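Local coordinates for endoglucanase A (Clostridium acetobutylicum, PDB 3IK2), which probably cleaves internal beta-1,4-glucosidic bonds of cellulose, using a TIM-like barrel of glycoside hydrolase family 44, at residues N64-L67 with T68-D71; T56-K59 with N60-D63; G328-L331 with I332-K336; F229-F232 with N233-S237. One frame throughout, in Å; residues are numbered along the deposited sequence.

Contact 1 of 4, residues N64-L67 with T68-D71; sequences NYWL and TLYD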
loop_
_atom_site.group_PDB
_atom_site.type_symbol
_atom_site.label_atom_id
_atom_site.label_comp_id
_atom_site.label_asym_id
_atom_site.label_seq_id
_atom_site.Cartn_x
_atom_site.Cartn_y
_atom_site.Cartn_z
ATOM N N ASN A 64 -5.410 -18.320 -17.766
ATOM C CA ASN A 64 -4.412 -18.794 -16.817
ATOM C C ASN A 64 -3.448 -17.665 -16.395
ATOM O O ASN A 64 -2.340 -17.938 -15.964
ATOM C CB ASN A 64 -3.598 -19.932 -17.450
ATOM C CG ASN A 64 -2.726 -19.447 -18.637
ATOM O OD1 ASN A 64 -2.767 -18.281 -19.026
ATOM N ND2 ASN A 64 -1.937 -20.347 -19.195
ATOM N N TYR A 65 -3.881 -16.413 -16.510
ATOM C CA TYR A 65 -3.004 -15.254 -16.295
ATOM C C TYR A 65 -2.254 -15.301 -14.951
ATOM O O TYR A 65 -1.042 -15.064 -14.881
ATOM C CB TYR A 65 -3.806 -13.944 -16.423
ATOM C CG TYR A 65 -2.994 -12.695 -16.105
ATOM C CD1 TYR A 65 -2.092 -12.172 -17.032
ATOM C CD2 TYR A 65 -3.146 -12.029 -14.868
ATOM C CE1 TYR A 65 -1.336 -11.017 -16.738
ATOM C CE2 TYR A 65 -2.403 -10.897 -14.559
ATOM C CZ TYR A 65 -1.491 -10.397 -15.494
ATOM O OH TYR A 65 -0.757 -9.266 -15.196
ATOM N N TRP A 66 -2.976 -15.607 -13.877
ATOM C CA TRP A 66 -2.322 -15.645 -12.572
ATOM C C TRP A 66 -1.318 -16.818 -12.418
ATOM O O TRP A 66 -0.276 -16.652 -11.770
ATOM C CB TRP A 66 -3.330 -15.494 -11.405
ATOM C CG TRP A 66 -3.359 -14.063 -10.866
ATOM C CD1 TRP A 66 -2.822 -12.954 -11.476
ATOM C CD2 TRP A 66 -3.964 -13.591 -9.640
ATOM N NE1 TRP A 66 -3.039 -11.838 -10.704
ATOM C CE2 TRP A 66 -3.739 -12.193 -9.577
ATOM C CE3 TRP A 66 -4.681 -14.210 -8.602
ATOM C CZ2 TRP A 66 -4.205 -11.383 -8.499
ATOM C CZ3 TRP A 66 -5.140 -13.408 -7.520
ATOM C CH2 TRP A 66 -4.907 -12.007 -7.491
ATOM N N LEU A 67 -1.611 -17.963 -13.039
ATOM C CA LEU A 67 -0.627 -19.065 -13.131
ATOM C C LEU A 67 0.708 -18.638 -13.765
ATOM O O LEU A 67 1.760 -18.979 -13.256
ATOM C CB LEU A 67 -1.211 -20.288 -13.870
ATOM C CG LEU A 67 -2.295 -21.069 -13.114
ATOM C CD1 LEU A 67 -3.059 -21.983 -14.054
ATOM C CD2 LEU A 67 -1.672 -21.903 -12.009
ATOM N N THR A 68 0.652 -17.873 -14.861
ATOM C CA THR A 68 1.880 -17.414 -15.524
ATOM C C THR A 68 2.589 -16.280 -14.775
ATOM O O THR A 68 3.792 -16.345 -14.582
ATOM C CB THR A 68 1.662 -17.080 -17.057
ATOM O OG1 THR A 68 0.825 -15.917 -17.214
ATOM C CG2 THR A 68 1.011 -18.270 -17.768
ATOM N N LEU A 69 1.834 -15.268 -14.334
ATOM C CA LEU A 69 2.348 -14.147 -13.570
ATOM C C LEU A 69 3.120 -14.573 -12.318
ATOM O O LEU A 69 4.147 -13.968 -11.968
ATOM C CB LEU A 69 1.216 -13.156 -13.212
ATOM C CG LEU A 69 1.632 -11.830 -12.554
ATOM C CD1 LEU A 69 2.508 -11.000 -13.506
ATOM C CD2 LEU A 69 0.447 -10.991 -12.014
ATOM N N TYR A 70 2.630 -15.587 -11.637
ATOM C CA TYR A 70 3.259 -16.037 -10.384
ATOM C C TYR A 70 4.192 -17.238 -10.583
ATOM O O TYR A 70 4.694 -17.809 -9.617
ATOM C CB TYR A 70 2.194 -16.237 -9.286
ATOM C CG TYR A 70 1.619 -14.894 -8.872
ATOM C CD1 TYR A 70 0.423 -14.424 -9.396
ATOM C CD2 TYR A 70 2.319 -14.065 -7.994
ATOM C CE1 TYR A 70 -0.076 -13.141 -9.034
ATOM C CE2 TYR A 70 1.835 -12.779 -7.636
ATOM C CZ TYR A 70 0.646 -12.328 -8.166
ATOM O OH TYR A 70 0.184 -11.080 -7.801
ATOM N N ASP A 71 4.445 -17.593 -11.850
ATOM C CA ASP A 71 5.518 -18.532 -12.202
ATOM C C ASP A 71 5.283 -19.918 -11.602
ATOM O O ASP A 71 6.217 -20.593 -11.164
ATOM C CB ASP A 71 6.869 -17.972 -11.749
ATOM C CG ASP A 71 7.204 -16.654 -12.417
ATOM O OD1 ASP A 71 7.126 -16.586 -13.664
ATOM O OD2 ASP A 71 7.564 -15.675 -11.717
#

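Contact 2 of 4, residues T56-K59 with N60-D63; sequences TDWK and NESD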
loop_
_atom_site.group_PDB
_atom_site.type_symbol
_atom_site.label_atom_id
_atom_site.label_comp_id
_atom_site.label_asym_id
_atom_site.label_seq_id
_atom_site.Cartn_x
_atom_site.Cartn_y
_atom_site.Cartn_z
ATOM N N THR A 56 -13.102 -5.952 -17.122
ATOM C CA THR A 56 -13.023 -4.991 -18.206
ATOM C C THR A 56 -11.606 -4.460 -18.499
ATOM O O THR A 56 -11.441 -3.769 -19.490
ATOM C CB THR A 56 -14.047 -3.856 -18.034
ATOM O OG1 THR A 56 -13.821 -3.199 -16.772
ATOM C CG2 THR A 56 -15.490 -4.442 -18.124
ATOM N N ASP A 57 -10.613 -4.778 -17.655
ATOM C CA ASP A 57 -9.196 -4.465 -17.985
ATOM C C ASP A 57 -8.719 -5.227 -19.228
ATOM O O ASP A 57 -7.817 -4.772 -19.921
ATOM C CB ASP A 57 -8.207 -4.820 -16.849
ATOM C CG ASP A 57 -8.437 -4.012 -15.576
ATOM O OD1 ASP A 57 -9.141 -3.003 -15.655
ATOM O OD2 ASP A 57 -7.911 -4.399 -14.489
ATOM N N TRP A 58 -9.303 -6.393 -19.487
ATOM C CA TRP A 58 -8.876 -7.196 -20.623
ATOM C C TRP A 58 -9.966 -8.144 -21.103
ATOM O O TRP A 58 -9.882 -9.362 -20.911
ATOM C CB TRP A 58 -7.592 -7.970 -20.296
ATOM C CG TRP A 58 -6.784 -8.328 -21.511
ATOM C CD1 TRP A 58 -6.653 -9.549 -22.071
ATOM C CD2 TRP A 58 -5.999 -7.429 -22.311
ATOM N NE1 TRP A 58 -5.808 -9.486 -23.159
ATOM C CE2 TRP A 58 -5.389 -8.196 -23.323
ATOM C CE3 TRP A 58 -5.728 -6.054 -22.248
ATOM C CZ2 TRP A 58 -4.539 -7.634 -24.290
ATOM C CZ3 TRP A 58 -4.883 -5.495 -23.206
ATOM C CH2 TRP A 58 -4.295 -6.290 -24.210
ATOM N N LYS A 59 -10.994 -7.548 -21.706
ATOM C CA LYS A 59 -11.973 -8.255 -22.552
ATOM C C LYS A 59 -12.766 -9.340 -21.853
ATOM O O LYS A 59 -13.241 -10.282 -22.509
ATOM C CB LYS A 59 -11.314 -8.842 -23.801
ATOM C CG LYS A 59 -10.836 -7.801 -24.767
ATOM C CD LYS A 59 -9.343 -7.787 -24.884
ATOM C CE LYS A 59 -8.900 -6.802 -25.979
ATOM N NZ LYS A 59 -7.593 -6.254 -25.558
ATOM N N ASN A 60 -12.931 -9.181 -20.537
ATOM C CA ASN A 60 -13.638 -10.147 -19.709
ATOM C C ASN A 60 -13.054 -11.515 -19.963
ATOM O O ASN A 60 -13.786 -12.481 -20.076
ATOM C CB ASN A 60 -15.115 -10.141 -20.062
ATOM C CG ASN A 60 -15.838 -8.949 -19.506
ATOM O OD1 ASN A 60 -15.559 -8.513 -18.398
ATOM N ND2 ASN A 60 -16.806 -8.426 -20.264
ATOM N N GLU A 61 -11.728 -11.582 -20.083
ATOM C CA GLU A 61 -11.055 -12.839 -20.446
ATOM C C GLU A 61 -10.800 -13.774 -19.255
ATOM O O GLU A 61 -10.196 -13.373 -18.228
ATOM C CB GLU A 61 -9.749 -12.540 -21.173
ATOM C CG GLU A 61 -9.020 -13.773 -21.673
ATOM C CD GLU A 61 -7.744 -13.412 -22.381
ATOM O OE1 GLU A 61 -7.840 -13.030 -23.557
ATOM O OE2 GLU A 61 -6.660 -13.486 -21.749
ATOM N N SER A 62 -11.265 -15.011 -19.416
ATOM C CA SER A 62 -11.015 -16.076 -18.457
ATOM C C SER A 62 -9.831 -16.897 -18.947
ATOM O O SER A 62 -9.827 -17.401 -20.080
ATOM C CB SER A 62 -12.241 -16.967 -18.310
ATOM O OG SER A 62 -13.176 -16.367 -17.446
ATOM N N ASP A 63 -8.829 -17.036 -18.085
ATOM C CA ASP A 63 -7.554 -17.531 -18.544
ATOM C C ASP A 63 -6.625 -17.951 -17.393
ATOM O O ASP A 63 -6.995 -17.924 -16.200
ATOM C CB ASP A 63 -6.879 -16.471 -19.447
ATOM C CG ASP A 63 -6.605 -15.175 -18.707
ATOM O OD1 ASP A 63 -6.523 -15.223 -17.456
ATOM O OD2 ASP A 63 -6.482 -14.114 -19.357
#

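Contact 3 of 4, residues G328-L331 with I332-K336; sequences GLPL and IPKVK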
loop_
_atom_site.group_PDB
_atom_site.type_symbol
_atom_site.label_atom_id
_atom_site.label_comp_id
_atom_site.label_asym_id
_atom_site.label_seq_id
_atom_site.Cartn_x
_atom_site.Cartn_y
_atom_site.Cartn_z
ATOM N N GLY A 328 -11.887 16.593 2.964
ATOM C CA GLY A 328 -11.259 15.265 3.035
ATOM C C GLY A 328 -9.736 15.236 2.935
ATOM O O GLY A 328 -9.123 14.153 2.878
ATOM N N LEU A 329 -9.129 16.426 2.874
ATOM C CA LEU A 329 -7.679 16.570 2.772
ATOM C C LEU A 329 -7.159 17.494 3.900
ATOM O O LEU A 329 -7.846 18.426 4.281
ATOM C CB LEU A 329 -7.280 17.100 1.393
ATOM C CG LEU A 329 -7.545 16.186 0.184
ATOM C CD1 LEU A 329 -7.061 16.840 -1.175
ATOM C CD2 LEU A 329 -6.950 14.766 0.368
ATOM N N PRO A 330 -5.961 17.222 4.456
ATOM C CA PRO A 330 -5.030 16.169 4.058
ATOM C C PRO A 330 -5.560 14.777 4.397
ATOM O O PRO A 330 -6.194 14.605 5.421
ATOM C CB PRO A 330 -3.771 16.504 4.872
ATOM C CG PRO A 330 -4.306 17.145 6.125
ATOM C CD PRO A 330 -5.416 18.025 5.567
ATOM N N LEU A 331 -5.278 13.790 3.540
ATOM C CA LEU A 331 -5.916 12.469 3.674
ATOM C C LEU A 331 -5.666 11.709 4.986
ATOM O O LEU A 331 -6.628 11.200 5.600
ATOM C CB LEU A 331 -5.615 11.548 2.460
ATOM C CG LEU A 331 -6.404 10.219 2.369
ATOM C CD1 LEU A 331 -7.938 10.424 2.202
ATOM C CD2 LEU A 331 -5.847 9.324 1.255
ATOM N N ILE A 332 -4.404 11.575 5.400
ATOM C CA ILE A 332 -4.142 10.741 6.568
ATOM C C ILE A 332 -4.721 11.302 7.893
ATOM O O ILE A 332 -5.330 10.542 8.643
ATOM C CB ILE A 332 -2.633 10.306 6.703
ATOM C CG1 ILE A 332 -2.229 9.408 5.522
ATOM C CG2 ILE A 332 -2.393 9.584 8.064
ATOM C CD1 ILE A 332 -0.688 9.119 5.432
ATOM N N PRO A 333 -4.522 12.618 8.192
ATOM C CA PRO A 333 -5.198 13.182 9.380
ATOM C C PRO A 333 -6.740 13.032 9.386
ATOM O O PRO A 333 -7.331 12.813 10.435
ATOM C CB PRO A 333 -4.775 14.671 9.348
ATOM C CG PRO A 333 -3.386 14.630 8.717
ATOM C CD PRO A 333 -3.605 13.603 7.579
ATOM N N LYS A 334 -7.364 13.135 8.222
ATOM C CA LYS A 334 -8.805 12.939 8.066
ATOM C C LYS A 334 -9.239 11.525 8.345
ATOM O O LYS A 334 -10.236 11.290 9.009
ATOM C CB LYS A 334 -9.210 13.296 6.650
ATOM C CG LYS A 334 -9.925 14.654 6.502
ATOM C CD LYS A 334 -9.383 15.737 7.387
ATOM C CE LYS A 334 -7.954 16.073 6.963
ATOM N NZ LYS A 334 -7.481 17.355 7.497
ATOM N N VAL A 335 -8.481 10.575 7.817
ATOM C CA VAL A 335 -8.794 9.182 7.979
ATOM C C VAL A 335 -8.528 8.792 9.434
ATOM O O VAL A 335 -9.284 8.045 10.030
ATOM C CB VAL A 335 -7.996 8.319 6.991
ATOM C CG1 VAL A 335 -8.146 6.849 7.328
ATOM C CG2 VAL A 335 -8.455 8.570 5.568
ATOM N N LYS A 336 -7.444 9.309 9.989
ATOM C CA LYS A 336 -7.047 9.092 11.379
ATOM C C LYS A 336 -8.085 9.619 12.377
ATOM O O LYS A 336 -8.415 8.949 13.328
ATOM C CB LYS A 336 -5.689 9.751 11.597
ATOM C CG LYS A 336 -4.713 8.920 12.380
ATOM C CD LYS A 336 -3.999 7.929 11.503
ATOM C CE LYS A 336 -3.656 6.730 12.333
ATOM N NZ LYS A 336 -2.569 5.927 11.743
#

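Contact 4 of 4, residues F229-F232 with N233-S237; sequences FSAF and NDFNS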
loop_
_atom_site.group_PDB
_atom_site.type_symbol
_atom_site.label_atom_id
_atom_site.label_comp_id
_atom_site.label_asym_id
_atom_site.label_seq_id
_atom_site.Cartn_x
_atom_site.Cartn_y
_atom_site.Cartn_z
ATOM N N PHE A 229 -10.893 8.343 -3.850
ATOM C CA PHE A 229 -11.628 9.237 -2.978
ATOM C C PHE A 229 -13.138 9.135 -3.153
ATOM O O PHE A 229 -13.899 9.282 -2.184
ATOM C CB PHE A 229 -11.176 10.705 -3.157
ATOM C CG PHE A 229 -11.632 11.593 -2.054
ATOM C CD1 PHE A 229 -10.773 11.912 -1.012
ATOM C CD2 PHE A 229 -12.948 12.078 -2.026
ATOM C CE1 PHE A 229 -11.203 12.740 0.039
ATOM C CE2 PHE A 229 -13.395 12.877 -0.975
ATOM C CZ PHE A 229 -12.522 13.226 0.055
ATOM N N SER A 230 -13.565 8.928 -4.391
ATOM C CA SER A 230 -14.986 8.776 -4.698
ATOM C C SER A 230 -15.679 7.659 -3.890
ATOM O O SER A 230 -16.817 7.843 -3.416
ATOM C CB SER A 230 -15.181 8.587 -6.210
ATOM O OG SER A 230 -16.477 8.100 -6.470
ATOM N N ALA A 231 -14.986 6.529 -3.711
ATOM C CA ALA A 231 -15.459 5.448 -2.821
ATOM C C ALA A 231 -15.357 5.782 -1.357
ATOM O O ALA A 231 -16.178 5.317 -0.569
ATOM C CB ALA A 231 -14.718 4.132 -3.104
ATOM N N PHE A 232 -14.337 6.544 -0.965
ATOM C CA PHE A 232 -14.202 7.003 0.437
ATOM C C PHE A 232 -15.391 7.872 0.813
ATOM O O PHE A 232 -15.784 7.945 1.985
ATOM C CB PHE A 232 -12.964 7.901 0.654
ATOM C CG PHE A 232 -11.643 7.301 0.231
ATOM C CD1 PHE A 232 -10.487 8.102 0.251
ATOM C CD2 PHE A 232 -11.527 5.949 -0.180
ATOM C CE1 PHE A 232 -9.238 7.575 -0.134
ATOM C CE2 PHE A 232 -10.286 5.426 -0.575
ATOM C CZ PHE A 232 -9.139 6.242 -0.556
ATOM N N ASN A 233 -15.915 8.567 -0.193
ATOM C CA ASN A 233 -16.804 9.703 0.004
ATOM C C ASN A 233 -18.227 9.172 0.158
ATOM O O ASN A 233 -18.790 9.183 1.265
ATOM C CB ASN A 233 -16.598 10.694 -1.174
ATOM C CG ASN A 233 -17.504 11.941 -1.121
ATOM O OD1 ASN A 233 -17.631 12.666 -2.130
ATOM N ND2 ASN A 233 -18.113 12.197 0.018
ATOM N N ASP A 234 -18.780 8.642 -0.930
ATOM C CA ASP A 234 -20.151 8.149 -0.936
ATOM C C ASP A 234 -20.256 6.757 -1.552
ATOM O O ASP A 234 -21.286 6.374 -2.117
ATOM C CB ASP A 234 -21.089 9.167 -1.618
ATOM C CG ASP A 234 -20.712 9.481 -3.061
ATOM O OD1 ASP A 234 -21.407 10.308 -3.676
ATOM O OD2 ASP A 234 -19.730 8.939 -3.606
ATOM N N PHE A 235 -19.181 5.981 -1.378
ATOM C CA PHE A 235 -19.052 4.623 -1.950
ATOM C C PHE A 235 -19.377 4.600 -3.446
ATOM O O PHE A 235 -20.109 3.719 -3.937
ATOM C CB PHE A 235 -19.851 3.596 -1.141
ATOM C CG PHE A 235 -19.392 2.155 -1.341
ATOM C CD1 PHE A 235 -18.036 1.811 -1.261
ATOM C CD2 PHE A 235 -20.316 1.157 -1.613
ATOM C CE1 PHE A 235 -17.608 0.473 -1.421
ATOM C CE2 PHE A 235 -19.900 -0.180 -1.800
ATOM C CZ PHE A 235 -18.549 -0.515 -1.713
ATOM N N ASN A 236 -18.804 5.584 -4.162
ATOM C CA ASN A 236 -18.939 5.731 -5.621
ATOM C C ASN A 236 -20.422 5.887 -6.053
ATOM O O ASN A 236 -20.951 5.092 -6.858
ATOM C CB ASN A 236 -18.260 4.536 -6.322
ATOM C CG ASN A 236 -17.980 4.788 -7.802
ATOM O OD1 ASN A 236 -17.775 5.920 -8.218
ATOM N ND2 ASN A 236 -17.941 3.719 -8.595
ATOM N N SER A 237 -21.083 6.899 -5.489
ATOM C CA SER A 237 -22.517 7.138 -5.671
ATOM C C SER A 237 -23.361 5.868 -5.488
ATOM O O SER A 237 -24.164 5.486 -6.339
ATOM C CB SER A 237 -22.816 7.802 -7.017
ATOM O OG SER A 237 -21.772 8.667 -7.377
HETATM O O HOH W 1 -18.389 10.091 -5.408
#

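Contact 1 of 4, residues N64-L67 with T68-D71
Tyr-70 drives one edge of its ring at the indole of Trp-66, a T-shaped pair with the planes at 89° and the tyrosine ring centre 5.0 Å from that of the five-membered ring. The bump is Tyr-70 CE1, seated over the indole face but shifted toward its rim, 3.6 Å from Trp-66 NE1. Next to it on the same edge, Tyr-70 CD1 meets Trp-66 O at 3.3 Å, so this flank of the phenol lodges between the carbonyl and the side chain of one residue. Leu-69 fills the neighbouring notch: its CD2 methyl is wedged between two rings, 3.8 Å from Tyr-65 CE2 and 3.9 Å from Trp-66 CD1. With CG anti to the backbone N in Leu-69 (chi1 -173°) as in Tyr-65, these two side chains run alongside in the same direction. All of this decorates the short helix 65-69, which closes in a Schellman motif with Asp-71, of positive phi, as the C-prime residue. Within the helix Tyr-65 O is gripped twice, by Leu-69 N at 2.9 Å and by Thr-68 OG1 at 3.1 Å, the hydroxyl approaching at a tilt to the carbonyl plane. The side chains of Thr-68 and Asn-64 cross at about a right angle, with the Thr-68 CG2 methyl against the Asn-64 amide. Farther out, the indole abuts Tyr-45 and Tyr-84, while Leu-67 touches Ser-82 and Val-83.

Contact 2 of 4, residues T56-K59 with N60-D63
Trp-58 and Glu-61 close a tight turn, Glu-61 N donating to Trp-58 O at 3.0 Å with an N-H...O angle of 142°, while Lys-59 and Asn-60 between them both take left-handed helical backbone angles, a pattern close to a type III' turn. The fold-back brings the Glu-61 side chain alongside Trp-58, the two pointing the same way. Because CG of Glu-61 is anti to the backbone N (chi1 -176°) and the chain stays extended, the carboxylate arrives at the CD1 edge of the indole, where OE1 and OE2 of Glu-61 each lie 4.0 Å from Trp-58 CD1. Carboxylate and ring stand nearly perpendicular, at 86°. The Lys-59 chain, bent at chi2 and chi4, carries its NZ over a face of the same indole, toward the rim. Glu-61 OE2 also sits 2.5 Å from Asp-63 OD2, so one of these acids probably holds a proton. Ahead of the turn, Thr-56 lies beside Asn-60, pointing the same way, its CG2 4.1 Å from Asn-60 OD1; the threonine hydroxyl is bonded to Ser-186 O. This exposed turn joins two strands of a small antiparallel sheet: strand 61-63 pairs on one side with strand 52-53, through Asp-63 to Ser-52, and on the other with strand 115-116, through Ser-62 to Gly-115, and Asp-63, just ahead of helix 65-69, forms a salt bridge with Arg-41.

Contact 3 of 4, residues G328-L331 with I332-K336
Pro-330 precedes, and Leu-331 begins, helix 331-342, an outer helix of the TIM-like barrel that lies between strands 273-278 and 347-353. Pro-330, which follows a cis peptide, occupies the N-cap position, and its ring crosses that of Pro-333 at about a right angle, CG of Pro-330 lying 3.7 Å from CG of Pro-333. One residue on, Leu-331 and Val-335 are joined twice: Val-335 N donates to Leu-331 O at 3.0 Å, and Leu-331 CD1 packs on Val-335 CG2 at 3.9 Å. The valine methyl faces the leucine because CG2 is placed beside its own backbone N. Lys-334 doubles back from the helix, bent at chi2 and chi3, and its CG lies 3.6 Å from Gly-328 C, which puts the aliphatic chain across the loop leading into the helix; its NZ makes a weak bond to Leu-329 O at 3.4 Å, though the lysine end is less surely placed. The next shell is largely hydrophobic. Leu-331 packs on Trp-278 and Phe-350, Ile-332 on Leu-348 and Phe-350, and Val-335 on Leu-274, Leu-276 and Leu-348, which sets this face of the helix against the barrel strands. Backbone bonds from Leu-331 to Ser-309 and from Ile-332 to Leu-310 tie the helix start to an earlier loop. Farther on, Lys-336 N bonds to Ile-332 O at 2.8 Å, and Ser-338 OG donates to Lys-334 O.

Contact 4 of 4, residues F229-F232 with N233-S237
The C-terminal part of the short helix that starts at Phe-229, after barrel strand 220-226, is gathered around one carbonyl oxygen, Ser-230 O. Asp-234 N donates to it at 3.3 Å, and Asn-236 N at 3.1 Å from the opposite face of the carbonyl plane, well above that plane. Phe-235, of positive phi, adds a weak bond from its N to Ala-231 O at 3.2 Å. The side chains close the same knot. Ser-230 OG, anti to its own N (chi1 165°), lies 3.1 Å from Asn-236 OD1 and shares a water with Asp-234 OD2, to which the water donates. That carboxylate oxygen also accepts Ser-237 N at 3.1 Å and 173°, from above its plane. Elsewhere in the turn Asn-233 CB packs on Phe-229 CE2 at 3.9 Å, with ring and amide planes 58° apart. Phe-235 stacks on Phe-251 and rests on Leu-226, in the interior. The whole is a helix C-terminus left through positive phi at Phe-235, and the bond from Ser-237 N to Asp-234 makes an Asx motif, typical of a chain turning out of a helix.

Along the chain the order is contact 2, contact 1, contact 4, contact 3. Contacts 2 and 1 adjoin, their centres about 14 Å apart, as strand 61-63 runs into helix 65-69 on the same side of the chain's centre. Contacts 4 and 3, about 15 Å between centres, touch although some ninety residues intervene: Leu-331 CD1 packs on Phe-232 CE1 at 3.9 Å, so helices 229-234 and 331-342 meet beside consecutive barrel strands. Between the pairs the centres lie farther apart, about 25 Å for contacts 2 and 4 (nearest atoms about 11 Å) and about 37 Å for contacts 1 and 3. One cluster belongs to the small sheet and helix beside the barrel, the other to helices packed on its strands.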